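Hcp1 family type VI secretion system effector (PDB 5XHH) probably assembles into the stacked rings of the type VI secretion tube and may be exported with, or carry, effectors. Local coordinates at residues A[81-86]-A[98-103]; A[104-109]-A[123-128]. All blocks are in the same frame, centred on the assembly; numbering follows the deposited sequence.

Interactions 1 and 2 are two antiparallel beta hairpins that follow one another along the chain: 81-86 with 98-103 closes before 104-109 with 123-128 opens. They lie about 14 Å apart, centre to centre. The first pair belongs to the larger antiparallel sheet, where strands 79-88 and 97-102 are neighbours; the second belongs to the smaller one, where 104-113 is an outermost strand beside 121-129. Asp-103 is the corner at which the chain leaves one sheet for the other. Directly after it, CD1 of Leu-104 packs 3.8 Å from N of Ala-82, bringing the hairpins into direct contact. All four segments belong to the Hcp family region, consistent with the beta-barrel core of this family.

Interaction 1 (A[81-86]-A[98-103])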
# COMPACT_ATOMS: atom_id res chain seq x y z
N GLN A 81 -9.91 0.23 4.50
CA GLN A 81 -8.86 -0.76 4.33
C GLN A 81 -8.27 -0.71 2.92
O GLN A 81 -8.84 -0.10 2.01
CB GLN A 81 -9.35 -2.19 4.67
CG GLN A 81 -10.04 -2.92 3.56
CD GLN A 81 -10.17 -4.43 3.80
OE1 GLN A 81 -10.46 -5.17 2.88
NE2 GLN A 81 -9.97 -4.88 5.04
N ALA A 82 -7.11 -1.35 2.78
CA ALA A 82 -6.44 -1.53 1.51
C ALA A 82 -5.71 -2.86 1.56
O ALA A 82 -5.19 -3.24 2.60
CB ALA A 82 -5.43 -0.40 1.23
N ILE A 83 -5.66 -3.56 0.43
CA ILE A 83 -5.08 -4.89 0.38
C ILE A 83 -4.03 -4.90 -0.71
O ILE A 83 -4.33 -4.62 -1.88
CB ILE A 83 -6.13 -5.98 0.11
CG1 ILE A 83 -7.23 -5.93 1.18
CG2 ILE A 83 -5.45 -7.33 0.08
CD1 ILE A 83 -8.40 -6.90 0.92
N LEU A 84 -2.80 -5.23 -0.34
CA LEU A 84 -1.69 -5.30 -1.27
C LEU A 84 -1.34 -6.77 -1.44
O LEU A 84 -1.07 -7.46 -0.45
CB LEU A 84 -0.50 -4.49 -0.75
CG LEU A 84 0.65 -4.16 -1.71
CD1 LEU A 84 1.69 -3.27 -1.01
CD2 LEU A 84 1.33 -5.42 -2.21
N VAL A 85 -1.35 -7.25 -2.67
CA VAL A 85 -1.10 -8.65 -2.98
C VAL A 85 0.04 -8.73 -4.00
O VAL A 85 0.08 -7.96 -4.96
CB VAL A 85 -2.37 -9.32 -3.53
CG1 VAL A 85 -2.01 -10.53 -4.33
CG2 VAL A 85 -3.33 -9.67 -2.37
N MET A 86 0.96 -9.66 -3.78
CA MET A 86 2.06 -9.91 -4.70
C MET A 86 2.11 -11.39 -5.04
O MET A 86 2.03 -12.25 -4.15
CB MET A 86 3.39 -9.45 -4.09
CG MET A 86 4.57 -9.45 -5.03
SD MET A 86 5.87 -8.39 -4.35
CE MET A 86 7.18 -8.67 -5.56
N LYS A 98 0.54 -11.16 1.04
CA LYS A 98 -0.58 -10.22 1.20
C LYS A 98 -0.42 -9.34 2.43
O LYS A 98 -0.11 -9.84 3.52
CB LYS A 98 -1.91 -11.00 1.27
CG LYS A 98 -3.14 -10.15 1.53
CD LYS A 98 -4.43 -10.96 1.18
CE LYS A 98 -5.64 -10.44 1.94
NZ LYS A 98 -6.99 -10.98 1.48
N TYR A 99 -0.60 -8.04 2.27
CA TYR A 99 -0.69 -7.11 3.39
C TYR A 99 -2.09 -6.50 3.39
O TYR A 99 -2.54 -5.98 2.36
CB TYR A 99 0.34 -5.98 3.31
CG TYR A 99 1.78 -6.41 3.20
CD1 TYR A 99 2.50 -6.82 4.32
CD2 TYR A 99 2.44 -6.38 1.98
CE1 TYR A 99 3.84 -7.21 4.21
CE2 TYR A 99 3.75 -6.77 1.87
CZ TYR A 99 4.45 -7.19 2.99
OH TYR A 99 5.75 -7.56 2.85
N THR A 100 -2.74 -6.52 4.54
CA THR A 100 -4.04 -5.89 4.73
C THR A 100 -3.83 -4.73 5.69
O THR A 100 -3.48 -4.94 6.86
CB THR A 100 -5.07 -6.89 5.26
OG1 THR A 100 -5.23 -7.94 4.30
CG2 THR A 100 -6.40 -6.23 5.47
N PHE A 101 -4.00 -3.51 5.20
CA PHE A 101 -3.85 -2.30 5.98
C PHE A 101 -5.24 -1.77 6.32
O PHE A 101 -6.18 -1.94 5.54
CB PHE A 101 -3.08 -1.21 5.22
CG PHE A 101 -1.78 -1.65 4.61
CD1 PHE A 101 -1.74 -2.17 3.32
CD2 PHE A 101 -0.59 -1.49 5.29
CE1 PHE A 101 -0.52 -2.55 2.74
CE2 PHE A 101 0.62 -1.87 4.73
CZ PHE A 101 0.65 -2.40 3.46
N THR A 102 -5.36 -1.12 7.48
CA THR A 102 -6.62 -0.47 7.80
C THR A 102 -6.38 0.96 8.26
O THR A 102 -5.29 1.30 8.74
CB THR A 102 -7.41 -1.20 8.91
OG1 THR A 102 -6.73 -1.03 10.15
CG2 THR A 102 -7.58 -2.66 8.59
N ASP A 103 -7.43 1.77 8.14
CA ASP A 103 -7.45 3.14 8.65
C ASP A 103 -6.31 3.96 8.03
O ASP A 103 -5.34 4.34 8.68
CB ASP A 103 -7.38 3.14 10.18
CG ASP A 103 -7.35 4.53 10.78
OD1 ASP A 103 -8.14 5.38 10.35
OD2 ASP A 103 -6.51 4.76 11.67
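Ala-82 pairs with Phe-101 and Leu-84 with Tyr-99 as the two hydrogen-bonded pairs of an antiparallel beta hairpin in the larger sheet of the Hcp barrel. The N-to-C directions of the short segments differ by 164° and their axes approach to 4.6 Å, so the strands are nearly antiparallel. Each pair exchanges two backbone bonds; the straightest runs from Leu-84 N to Tyr-99 O, 2.8 Å long with 171° at the hydrogen. At the other end, Ala-82 N reaches Phe-101 O from a position tilted out of the carbonyl plane.

The buried face carries Ala-82, Leu-84, Tyr-99 and Phe-101. Here CB of Leu-84 lies in the plane of the Phe-101 ring, meeting its edge at CE1 over 4.0 Å, while CD1 of Leu-84 approaches CD2 of Tyr-99 obliquely at 4.4 Å.

Gln-81, Ile-83, Val-85, Lys-98, Thr-100 and Thr-102 occupy the other face. Lys-98 starts with CG opposite its own backbone N (chi1 176°) and stays extended, which carries its aliphatic chain obliquely across Val-85 and Ile-83. CG and CD of the lysine lie against CG2 of both Val-85 and Ile-83. Farther along, NE2 of Gln-81 stands 3.8 Å from the CG2 methyl of Thr-100.

In the next shell, Ile-5 and Leu-7 of strand 3-9 pack on Leu-84, Trp-32 meets the Tyr-99 ring edge-to-face, and Phe-129 touches the ring of Phe-101. On the lysine side, the last methylene of Lys-98, CE, rests 3.6 Å from CG2 of Ile-83.

Interaction 2 (A[104-109]-A[123-128]); sequences LIVAVV and ETVELS
With chi1 at -68°, Glu-126 sets CG beside its backbone N, and the extended chain then runs alongside Val-108, whose CG2 branch, anti to its own carbonyl carbon, comes next to the carboxylate. The two side chains point the same way: CB meets CB at 3.8 Å, and CG2 of Val-108 lies equally close to CD of Glu-126. Asn-55 of strand 51-61 holds the carboxylate through OE1.

On the opposite face, CD2 of Leu-127 packs 3.7 Å from CG2 of Val-106, side by side; Tyr-72 and Cys-73 of helix 66-75 lie against Val-106. Separately, CB of Leu-127 touches CD2 of Leu-104. CG1 of Val-109 crosses the end of the extended Glu-123 chain, in van der Waals contact with OE1 at 3.6 Å; OE2 of that glutamate is bound by Ser-66 and His-60.

The backbone register slips by one residue between the pairs Val-106/Leu-127 and Val-108/Glu-126. Ala-107 N, at 2.7 Å, and Val-108 N, at 3.2 Å, both donate to Glu-126 O, from the same face of its carbonyl plane. Two strand residues facing one across the hairpin, with the first near phi -96° and psi -31°, define a classic beta bulge.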
# COMPACT_ATOMS: atom_id res chain seq x y z
N LEU A 104 -6.47 4.21 6.75
CA LEU A 104 -5.44 4.86 5.96
C LEU A 104 -5.85 6.28 5.59
O LEU A 104 -7.04 6.60 5.48
CB LEU A 104 -5.14 4.06 4.68
CG LEU A 104 -4.70 2.60 4.86
CD1 LEU A 104 -5.89 1.61 4.82
CD2 LEU A 104 -3.61 2.22 3.84
N ILE A 105 -4.83 7.12 5.40
CA ILE A 105 -4.96 8.44 4.81
C ILE A 105 -3.96 8.54 3.67
O ILE A 105 -2.84 8.01 3.76
CB ILE A 105 -4.70 9.55 5.86
CG1 ILE A 105 -5.80 9.54 6.93
CG2 ILE A 105 -4.66 10.92 5.22
CD1 ILE A 105 -5.51 10.51 8.06
N VAL A 106 -4.34 9.22 2.59
CA VAL A 106 -3.41 9.49 1.49
C VAL A 106 -2.55 10.68 1.90
O VAL A 106 -3.04 11.81 1.98
CB VAL A 106 -4.14 9.77 0.17
CG1 VAL A 106 -3.13 9.90 -0.96
CG2 VAL A 106 -5.13 8.64 -0.13
N ALA A 107 -1.26 10.44 2.14
CA ALA A 107 -0.42 11.50 2.67
C ALA A 107 0.35 12.24 1.58
O ALA A 107 0.64 13.43 1.75
CB ALA A 107 0.57 10.95 3.70
N VAL A 108 0.70 11.56 0.49
CA VAL A 108 1.49 12.16 -0.58
C VAL A 108 1.01 11.63 -1.92
O VAL A 108 0.81 10.41 -2.07
CB VAL A 108 3.01 11.87 -0.45
CG1 VAL A 108 3.75 12.41 -1.67
CG2 VAL A 108 3.59 12.48 0.80
N VAL A 109 0.83 12.52 -2.90
CA VAL A 109 0.61 12.12 -4.29
C VAL A 109 1.56 12.92 -5.17
O VAL A 109 1.54 14.16 -5.16
CB VAL A 109 -0.85 12.31 -4.74
CG1 VAL A 109 -1.06 11.69 -6.11
CG2 VAL A 109 -1.81 11.65 -3.74
N GLU A 123 3.58 7.85 -10.89
CA GLU A 123 3.06 8.57 -9.74
C GLU A 123 3.44 7.81 -8.48
O GLU A 123 3.04 6.64 -8.32
CB GLU A 123 1.55 8.73 -9.85
CG GLU A 123 0.90 9.57 -8.80
CD GLU A 123 -0.56 9.79 -9.11
OE1 GLU A 123 -0.90 10.89 -9.59
OE2 GLU A 123 -1.38 8.86 -8.90
N THR A 124 4.20 8.47 -7.61
CA THR A 124 4.50 7.95 -6.29
C THR A 124 3.42 8.39 -5.31
O THR A 124 2.93 9.52 -5.38
CB THR A 124 5.88 8.44 -5.83
OG1 THR A 124 6.87 7.88 -6.68
CG2 THR A 124 6.18 8.02 -4.38
N VAL A 125 3.04 7.48 -4.43
CA VAL A 125 1.94 7.70 -3.49
C VAL A 125 2.38 7.20 -2.12
O VAL A 125 2.99 6.13 -2.01
CB VAL A 125 0.66 6.96 -3.94
CG1 VAL A 125 -0.48 7.23 -2.95
CG2 VAL A 125 0.27 7.35 -5.35
N GLU A 126 2.07 7.96 -1.09
CA GLU A 126 2.25 7.52 0.27
C GLU A 126 0.90 7.48 0.96
O GLU A 126 0.13 8.46 0.88
CB GLU A 126 3.20 8.42 1.03
CG GLU A 126 4.63 8.34 0.53
CD GLU A 126 5.54 9.21 1.37
OE1 GLU A 126 5.19 9.43 2.55
OE2 GLU A 126 6.59 9.67 0.86
N LEU A 127 0.63 6.35 1.62
CA LEU A 127 -0.57 6.12 2.42
C LEU A 127 -0.13 5.83 3.84
O LEU A 127 0.65 4.90 4.08
CB LEU A 127 -1.39 4.95 1.90
CG LEU A 127 -1.75 4.82 0.42
CD1 LEU A 127 -2.43 3.49 0.19
CD2 LEU A 127 -2.63 5.97 -0.04
N SER A 128 -0.61 6.62 4.79
CA SER A 128 -0.37 6.25 6.17
C SER A 128 -1.40 5.21 6.58
O SER A 128 -2.51 5.18 6.05
CB SER A 128 -0.46 7.48 7.08
OG SER A 128 -1.79 7.95 7.07